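Local atomic coordinates of malonyl CoA-acyl carrier protein transacylase (Synechocystis sp. PCC 6803 substr. Kazusa, PDB entry 4RR5), a protein that catalyses transfer of the malonyl group from malonyl-CoA to holo-acyl carrier protein, supplying malonyl-ACP for fatty acid biosynthesis. Residues 3-8 with 79-84; 89-94 with 232-237. One frame throughout, in Å; residues are numbered along the deposited sequence.

Contact 1. Residues 3-8 with 79-84; sequences TAWVFP and FQPDYV
The indole of Trp5 lies over Pro81, whose CB sits 3.6 Å from the centroid of the five-membered ring, only 14° off its normal: a CH-pi contact over the face. With CG anti to its own carbonyl carbon (chi1 -63°), the indole reaches back along the loop before the second strand, and its far end brings CH2 to 3.6 Å from the O of Phe79, which lies at the ring edge. Replacing Trp5 by an alanine would probably open a gap beside Pro81 and strip its CB of the indole face it packs on. The backbones pair as parallel strands. Trp5 N donates to Tyr83 O at 2.9 Å, while Thr3 O accepts two amides, Asp82 N at 2.7 Å and Tyr83 N at 3.2 Å. The side chain of Asp82 returns to the start of the partner strand, OD2 accepting Thr3 N on its anti side, the N-H...O angle 166°. The ring of Trp260 meets the indole with the planes about 10° apart, and Trp5 also touches Leu74 of helix 56-76; on the sheet face of Ala4 and Tyr83, helix 244-254 packs through Leu251. Strand 3-7 is an inner strand of the parallel sheet, between strands 83-86 and 258-262.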
ATOM      1  N   THR A   3      17.381  -7.404  -5.007  1.00 37.14           N
ATOM      2  CA  THR A   3      15.944  -7.491  -5.267  1.00 38.05           C
ATOM      3  C   THR A   3      15.115  -6.728  -4.234  1.00 33.68           C
ATOM      4  O   THR A   3      15.305  -6.873  -3.021  1.00 32.10           O
ATOM      5  CB  THR A   3      15.432  -8.969  -5.332  1.00 31.73           C
ATOM      6  OG1 THR A   3      16.168  -9.711  -6.315  1.00 34.25           O
ATOM      7  CG2 THR A   3      13.985  -9.001  -5.745  1.00 31.39           C
ATOM      8  N   ALA A   4      14.206  -5.901  -4.750  1.00 31.54           N
ATOM      9  CA  ALA A   4      13.172  -5.247  -3.952  1.00 30.57           C
ATOM     10  C   ALA A   4      11.873  -6.078  -3.905  1.00 28.09           C
ATOM     11  O   ALA A   4      11.445  -6.633  -4.927  1.00 26.48           O
ATOM     12  CB  ALA A   4      12.891  -3.879  -4.514  1.00 26.09           C
ATOM     13  N   TRP A   5      11.266  -6.187  -2.724  1.00 23.84           N
ATOM     14  CA  TRP A   5       9.894  -6.693  -2.619  1.00 22.74           C
ATOM     15  C   TRP A   5       8.994  -5.517  -2.321  1.00 22.30           C
ATOM     16  O   TRP A   5       9.211  -4.815  -1.336  1.00 26.22           O
ATOM     17  CB  TRP A   5       9.728  -7.741  -1.524  1.00 22.97           C
ATOM     18  CG  TRP A   5      10.501  -9.003  -1.706  1.00 24.55           C
ATOM     19  CD1 TRP A   5      11.314  -9.337  -2.754  1.00 26.73           C
ATOM     20  CD2 TRP A   5      10.553 -10.105  -0.794  1.00 24.84           C
ATOM     21  NE1 TRP A   5      11.864 -10.581  -2.549  1.00 26.60           N
ATOM     22  CE2 TRP A   5      11.417 -11.070  -1.350  1.00 27.87           C
ATOM     23  CE3 TRP A   5       9.944 -10.375   0.435  1.00 25.08           C
ATOM     24  CZ2 TRP A   5      11.686 -12.283  -0.716  1.00 26.45           C
ATOM     25  CZ3 TRP A   5      10.215 -11.577   1.062  1.00 23.55           C
ATOM     26  CH2 TRP A   5      11.078 -12.514   0.488  1.00 25.50           C
ATOM     27  N   VAL A   6       8.006  -5.279  -3.177  1.00 22.83           N
ATOM     28  CA  VAL A   6       7.079  -4.173  -2.972  1.00 24.84           C
ATOM     29  C   VAL A   6       5.653  -4.694  -2.814  1.00 19.93           C
ATOM     30  O   VAL A   6       5.237  -5.616  -3.518  1.00 21.20           O
ATOM     31  CB  VAL A   6       7.155  -3.137  -4.126  1.00 22.09           C
ATOM     32  CG1 VAL A   6       8.538  -2.557  -4.203  1.00 20.63           C
ATOM     33  CG2 VAL A   6       6.770  -3.760  -5.458  1.00 20.07           C
ATOM     34  N   PHE A   7       4.916  -4.095  -1.881  1.00 18.63           N
ATOM     35  CA  PHE A   7       3.600  -4.601  -1.495  1.00 20.77           C
ATOM     36  C   PHE A   7       2.435  -3.691  -1.921  1.00 19.75           C
ATOM     37  O   PHE A   7       2.372  -2.521  -1.555  1.00 20.21           O
ATOM     38  CB  PHE A   7       3.592  -4.852   0.015  1.00 17.64           C
ATOM     39  CG  PHE A   7       4.574  -5.926   0.444  1.00 18.89           C
ATOM     40  CD1 PHE A   7       5.928  -5.623   0.639  1.00 25.70           C
ATOM     41  CD2 PHE A   7       4.163  -7.243   0.605  1.00 18.84           C
ATOM     42  CE1 PHE A   7       6.855  -6.619   1.008  1.00 21.54           C
ATOM     43  CE2 PHE A   7       5.076  -8.249   0.977  1.00 20.42           C
ATOM     44  CZ  PHE A   7       6.422  -7.938   1.175  1.00 20.30           C
ATOM     45  N   PRO A   8       1.505  -4.233  -2.719  1.00 18.12           N
ATOM     46  CA  PRO A   8       0.409  -3.398  -3.214  1.00 20.30           C
ATOM     47  C   PRO A   8      -0.638  -3.068  -2.145  1.00 23.43           C
ATOM     48  O   PRO A   8      -0.822  -3.804  -1.178  1.00 24.90           O
ATOM     49  CB  PRO A   8      -0.194  -4.253  -4.330  1.00 18.02           C
ATOM     50  CG  PRO A   8       0.088  -5.654  -3.901  1.00 23.16           C
ATOM     51  CD  PRO A   8       1.444  -5.605  -3.259  1.00 20.57           C
ATOM     52  N   PHE A  79      14.176 -17.434  -1.101  1.00 40.34           N
ATOM     53  CA  PHE A  79      14.348 -16.060  -1.560  1.00 33.04           C
ATOM     54  C   PHE A  79      14.260 -15.048  -0.422  1.00 35.76           C
ATOM     55  O   PHE A  79      13.475 -15.211   0.512  1.00 37.89           O
ATOM     56  CB  PHE A  79      13.318 -15.727  -2.622  1.00 27.38           C
ATOM     57  CG  PHE A  79      13.398 -16.604  -3.838  1.00 37.73           C
ATOM     58  CD1 PHE A  79      14.294 -16.323  -4.854  1.00 35.55           C
ATOM     59  CD2 PHE A  79      12.560 -17.705  -3.975  1.00 36.00           C
ATOM     60  CE1 PHE A  79      14.355 -17.129  -5.982  1.00 41.62           C
ATOM     61  CE2 PHE A  79      12.618 -18.510  -5.094  1.00 35.55           C
ATOM     62  CZ  PHE A  79      13.513 -18.222  -6.100  1.00 39.22           C
ATOM     63  N   GLN A  80      15.076 -14.004  -0.505  1.00 35.63           N
ATOM     64  CA  GLN A  80      15.098 -12.956   0.505  1.00 35.02           C
ATOM     65  C   GLN A  80      15.206 -11.593  -0.150  1.00 33.41           C
ATOM     66  O   GLN A  80      15.813 -11.471  -1.211  1.00 33.80           O
ATOM     67  CB  GLN A  80      16.250 -13.174   1.472  1.00 34.08           C
ATOM     68  CG  GLN A  80      15.968 -14.259   2.479  1.00 46.14           C
ATOM     69  CD  GLN A  80      17.174 -14.574   3.337  1.00 59.47           C
ATOM     70  OE1 GLN A  80      18.314 -14.314   2.944  1.00 58.98           O
ATOM     71  NE2 GLN A  80      16.931 -15.136   4.519  1.00 60.35           N
ATOM     72  N   PRO A  81      14.608 -10.564   0.472  1.00 29.93           N
ATOM     73  CA  PRO A  81      14.605  -9.214  -0.103  1.00 31.15           C
ATOM     74  C   PRO A  81      15.859  -8.429   0.264  1.00 35.74           C
ATOM     75  O   PRO A  81      16.407  -8.606   1.352  1.00 38.52           O
ATOM     76  CB  PRO A  81      13.371  -8.579   0.531  1.00 29.59           C
ATOM     77  CG  PRO A  81      13.339  -9.191   1.899  1.00 29.38           C
ATOM     78  CD  PRO A  81      13.886 -10.607   1.756  1.00 27.79           C
ATOM     79  N   ASP A  82      16.316  -7.572  -0.639  1.00 34.31           N
ATOM     80  CA  ASP A  82      17.383  -6.645  -0.295  1.00 34.74           C
ATOM     81  C   ASP A  82      16.757  -5.340   0.182  1.00 37.55           C
ATOM     82  O   ASP A  82      17.222  -4.736   1.144  1.00 40.09           O
ATOM     83  CB  ASP A  82      18.309  -6.403  -1.489  1.00 43.20           C
ATOM     84  CG  ASP A  82      19.041  -7.665  -1.928  1.00 43.65           C
ATOM     85  OD1 ASP A  82      19.983  -8.081  -1.212  1.00 46.37           O
ATOM     86  OD2 ASP A  82      18.681  -8.227  -2.989  1.00 33.15           O
ATOM     87  N   TYR A  83      15.681  -4.931  -0.489  1.00 39.54           N
ATOM     88  CA  TYR A  83      14.918  -3.742  -0.110  1.00 37.15           C
ATOM     89  C   TYR A  83      13.428  -4.053  -0.026  1.00 35.30           C
ATOM     90  O   TYR A  83      12.924  -4.861  -0.810  1.00 32.79           O
ATOM     91  CB  TYR A  83      15.143  -2.625  -1.116  1.00 30.87           C
ATOM     92  CG  TYR A  83      16.588  -2.455  -1.506  1.00 39.46           C
ATOM     93  CD1 TYR A  83      17.489  -1.835  -0.645  1.00 42.05           C
ATOM     94  CD2 TYR A  83      17.057  -2.907  -2.735  1.00 39.16           C
ATOM     95  CE1 TYR A  83      18.818  -1.672  -0.995  1.00 40.66           C
ATOM     96  CE2 TYR A  83      18.387  -2.746  -3.097  1.00 46.25           C
ATOM     97  CZ  TYR A  83      19.260  -2.126  -2.220  1.00 45.55           C
ATOM     98  OH  TYR A  83      20.583  -1.957  -2.569  1.00 59.08           O
ATOM     99  N   VAL A  84      12.727  -3.409   0.911  1.00 29.58           N
ATOM    100  CA  VAL A  84      11.266  -3.487   0.959  1.00 28.74           C
ATOM    101  C   VAL A  84      10.584  -2.111   0.908  1.00 29.35           C
ATOM    102  O   VAL A  84      11.133  -1.096   1.357  1.00 27.11           O
ATOM    103  CB  VAL A  84      10.771  -4.232   2.220  1.00 26.49           C
ATOM    104  CG1 VAL A  84      11.272  -5.662   2.207  1.00 24.44           C
ATOM    105  CG2 VAL A  84      11.201  -3.508   3.498  1.00 24.69           C
TER

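Contact 2. Residues 89-94 with 232-237; sequences LGEYSA and EKLIQQ
Leu234 fits its branched end against the ring of Tyr92, the two side chains crossing at about a right angle. CD1 of Leu234 lies 3.6 Å from Tyr92 CZ, and its CD2 is 3.7 Å from Tyr92 CE2, so both methyls touch the phenol. Gln237, its CG anti to the backbone N (chi1 -178°), extends toward the other helix and brings NE2 to 3.5 Å from Glu91 CB. No direct hydrogen bond joins the segments; two waters do that work. One donates to Glu91 OE1 at 2.8 Å and to Lys233 O at 2.9 Å. The second, in the plane of the Tyr92 ring, joins Tyr92 OH at 2.9 Å and donates to Gln237 OE1 at 2.6 Å. Farther out, the polar ends are paired outside the two segments: Asn218 N donates to Glu91 OE2, and Arg113 to Gln237 OE1, while Gln237 NE2 reaches Asn218 OD1 and the backbone O of Ser88. These bonds fix the rotation of the Gln237 amide close to Ser88 and His188, probably the catalytic serine and histidine. Gly90 closes the Gly-x-Ser-x-Gly sequence, consistent with a nucleophile elbow, in which the serine sits at a tight turn between strand and helix, as in other FabD-type acyltransferases.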
ATOM      1  N   LEU A  89      -1.244   0.882   2.600  1.00 24.09           N
ATOM      2  CA  LEU A  89      -1.424  -0.355   3.366  1.00 21.43           C
ATOM      3  C   LEU A  89      -0.208  -1.285   3.183  1.00 23.69           C
ATOM      4  O   LEU A  89       0.270  -1.903   4.149  1.00 22.35           O
ATOM      5  CB  LEU A  89      -2.729  -1.052   2.946  1.00 19.67           C
ATOM      6  CG  LEU A  89      -3.125  -2.449   3.474  1.00 20.16           C
ATOM      7  CD1 LEU A  89      -2.351  -3.586   2.765  1.00 13.88           C
ATOM      8  CD2 LEU A  89      -3.018  -2.563   5.011  1.00 17.53           C
ATOM      9  N   GLY A  90       0.293  -1.366   1.950  1.00 19.30           N
ATOM     10  CA  GLY A  90       1.474  -2.155   1.651  1.00 21.44           C
ATOM     11  C   GLY A  90       2.643  -1.966   2.612  1.00 20.41           C
ATOM     12  O   GLY A  90       3.384  -2.917   2.892  1.00 17.80           O
ATOM     13  N   GLU A  91       2.807  -0.741   3.113  1.00 22.22           N
ATOM     14  CA  GLU A  91       3.909  -0.404   4.015  1.00 19.77           C
ATOM     15  C   GLU A  91       3.893  -1.309   5.242  1.00 19.96           C
ATOM     16  O   GLU A  91       4.948  -1.734   5.714  1.00 21.32           O
ATOM     17  CB  GLU A  91       3.830   1.072   4.441  1.00 20.84           C
ATOM     18  CG  GLU A  91       5.035   1.594   5.271  1.00 21.01           C
ATOM     19  CD  GLU A  91       5.354   3.057   4.948  1.00 24.58           C
ATOM     20  OE1 GLU A  91       5.415   3.883   5.887  1.00 19.94           O
ATOM     21  OE2 GLU A  91       5.516   3.381   3.743  1.00 21.57           O
ATOM     22  N   TYR A  92       2.695  -1.606   5.748  1.00 19.37           N
ATOM     23  CA  TYR A  92       2.542  -2.509   6.889  1.00 19.86           C
ATOM     24  C   TYR A  92       3.072  -3.897   6.551  1.00 18.67           C
ATOM     25  O   TYR A  92       3.801  -4.497   7.339  1.00 17.39           O
ATOM     26  CB  TYR A  92       1.074  -2.573   7.345  1.00 21.22           C
ATOM     27  CG  TYR A  92       0.646  -1.283   8.016  1.00 26.53           C
ATOM     28  CD1 TYR A  92       0.264  -0.171   7.255  1.00 19.61           C
ATOM     29  CD2 TYR A  92       0.666  -1.157   9.405  1.00 21.24           C
ATOM     30  CE1 TYR A  92      -0.085   1.025   7.862  1.00 21.32           C
ATOM     31  CE2 TYR A  92       0.307   0.027  10.014  1.00 21.56           C
ATOM     32  CZ  TYR A  92      -0.063   1.117   9.242  1.00 26.42           C
ATOM     33  OH  TYR A  92      -0.416   2.301   9.854  1.00 27.04           O
ATOM     34  N   SER A  93       2.717  -4.391   5.372  1.00 16.09           N
ATOM     35  CA  SER A  93       3.228  -5.665   4.910  1.00 17.74           C
ATOM     36  C   SER A  93       4.748  -5.600   4.782  1.00 19.79           C
ATOM     37  O   SER A  93       5.451  -6.545   5.154  1.00 16.28           O
ATOM     38  CB  SER A  93       2.594  -6.056   3.573  1.00 18.18           C
ATOM     39  OG  SER A  93       1.175  -6.007   3.631  1.00 19.40           O
ATOM     40  N   ALA A  94       5.251  -4.490   4.250  1.00 20.26           N
ATOM     41  CA  ALA A  94       6.692  -4.311   4.114  1.00 19.95           C
ATOM     42  C   ALA A  94       7.368  -4.318   5.493  1.00 19.76           C
ATOM     43  O   ALA A  94       8.384  -4.981   5.701  1.00 23.24           O
ATOM     44  CB  ALA A  94       6.994  -3.019   3.367  1.00 21.57           C
ATOM     45  N   GLU A 232       7.943   6.844  13.013  1.00 33.16           N
ATOM     46  CA  GLU A 232       7.706   8.261  12.757  1.00 34.88           C
ATOM     47  C   GLU A 232       7.164   8.449  11.344  1.00 30.33           C
ATOM     48  O   GLU A 232       6.141   9.082  11.156  1.00 36.57           O
ATOM     49  CB  GLU A 232       8.990   9.073  12.956  1.00 37.45           C
ATOM     50  CG  GLU A 232       8.792  10.593  12.977  1.00 42.51           C
ATOM     51  CD  GLU A 232      10.059  11.374  12.617  1.00 42.40           C
ATOM     52  OE1 GLU A 232      11.187  10.860  12.818  1.00 42.57           O
ATOM     53  OE2 GLU A 232       9.918  12.507  12.108  1.00 49.53           O
ATOM     54  N   LYS A 233       7.841   7.889  10.355  1.00 26.89           N
ATOM     55  CA  LYS A 233       7.362   7.965   8.983  1.00 29.45           C
ATOM     56  C   LYS A 233       5.968   7.317   8.809  1.00 33.03           C
ATOM     57  O   LYS A 233       5.143   7.788   8.024  1.00 25.30           O
ATOM     58  CB  LYS A 233       8.357   7.295   8.041  1.00 28.43           C
ATOM     59  CG  LYS A 233       9.774   7.841   8.091  1.00 30.00           C
ATOM     60  CD  LYS A 233      10.580   7.196   6.986  1.00 28.06           C
ATOM     61  CE  LYS A 233      12.007   7.668   6.918  1.00 24.83           C
ATOM     62  NZ  LYS A 233      12.503   7.400   5.543  1.00 26.03           N
ATOM     63  N   LEU A 234       5.710   6.231   9.534  1.00 29.97           N
ATOM     64  CA  LEU A 234       4.436   5.539   9.402  1.00 26.44           C
ATOM     65  C   LEU A 234       3.307   6.373  10.029  1.00 26.64           C
ATOM     66  O   LEU A 234       2.235   6.537   9.449  1.00 23.16           O
ATOM     67  CB  LEU A 234       4.519   4.155  10.040  1.00 22.33           C
ATOM     68  CG  LEU A 234       3.249   3.310   9.945  1.00 25.63           C
ATOM     69  CD1 LEU A 234       3.002   2.906   8.485  1.00 22.61           C
ATOM     70  CD2 LEU A 234       3.321   2.085  10.856  1.00 23.58           C
ATOM     71  N   ILE A 235       3.574   6.912  11.213  1.00 28.67           N
ATOM     72  CA  ILE A 235       2.644   7.812  11.889  1.00 27.86           C
ATOM     73  C   ILE A 235       2.265   8.991  11.003  1.00 26.20           C
ATOM     74  O   ILE A 235       1.123   9.453  11.025  1.00 25.93           O
ATOM     75  CB  ILE A 235       3.245   8.329  13.221  1.00 31.33           C
ATOM     76  CG1 ILE A 235       3.145   7.233  14.290  1.00 26.80           C
ATOM     77  CG2 ILE A 235       2.552   9.621  13.686  1.00 28.60           C
ATOM     78  CD1 ILE A 235       3.802   7.589  15.579  1.00 27.39           C
ATOM     79  N   GLN A 236       3.217   9.455  10.200  1.00 23.68           N
ATOM     80  CA  GLN A 236       2.971  10.551   9.273  1.00 24.44           C
ATOM     81  C   GLN A 236       2.227  10.129   7.991  1.00 26.55           C
ATOM     82  O   GLN A 236       1.748  10.974   7.231  1.00 25.63           O
ATOM     83  CB  GLN A 236       4.298  11.209   8.913  1.00 23.05           C
ATOM     84  CG  GLN A 236       4.872  12.023  10.058  1.00 29.26           C
ATOM     85  CD  GLN A 236       6.327  12.391   9.851  1.00 33.49           C
ATOM     86  OE1 GLN A 236       6.908  12.108   8.804  1.00 39.06           O
ATOM     87  NE2 GLN A 236       6.926  13.026  10.849  1.00 36.09           N
ATOM     88  N   GLN A 237       2.104   8.826   7.765  1.00 27.40           N
ATOM     89  CA  GLN A 237       1.670   8.337   6.465  1.00 25.63           C
ATOM     90  C   GLN A 237       0.211   8.641   6.155  1.00 24.69           C
ATOM     91  O   GLN A 237      -0.144   8.883   5.005  1.00 22.55           O
ATOM     92  CB  GLN A 237       1.897   6.834   6.370  1.00 25.27           C
ATOM     93  CG  GLN A 237       1.518   6.234   5.030  1.00 25.62           C
ATOM     94  CD  GLN A 237       1.178   4.782   5.157  1.00 22.88           C
ATOM     95  OE1 GLN A 237       0.397   4.399   6.039  1.00 24.98           O
ATOM     96  NE2 GLN A 237       1.767   3.953   4.301  1.00 17.15           N
TER
HETATM   97  O   HOH W   1       5.530   6.623   5.347  1.00 21.99           O
HETATM   98  O   HOH W   2      -0.752   4.695   8.322  1.00 20.98           O

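How the contacts relate
The two contacts, their centres about 15 Å apart, lie in series along the chain: contact 1 closes at Val84 before contact 2 opens at Leu89. Between them strand 83-86 runs into the turn carrying Ser88, and the strand paired in contact 1 leads, through that turn, into the helix of contact 2, 90-97. They also touch in space. Phe7 of strand 3-7 packs on this helix, with CD2 3.6 Å from Ser93 CB, and Val84 CG2 approaches Ala94 O. Contact 1 belongs to the parallel sheet, whereas contact 2 joins the helix beside that sheet to helix 227-235, far along the chain. Contact 1 thus pairs the strand that leads to the probable nucleophile elbow, while contact 2 brings Gln237 close to Ser88 and His188.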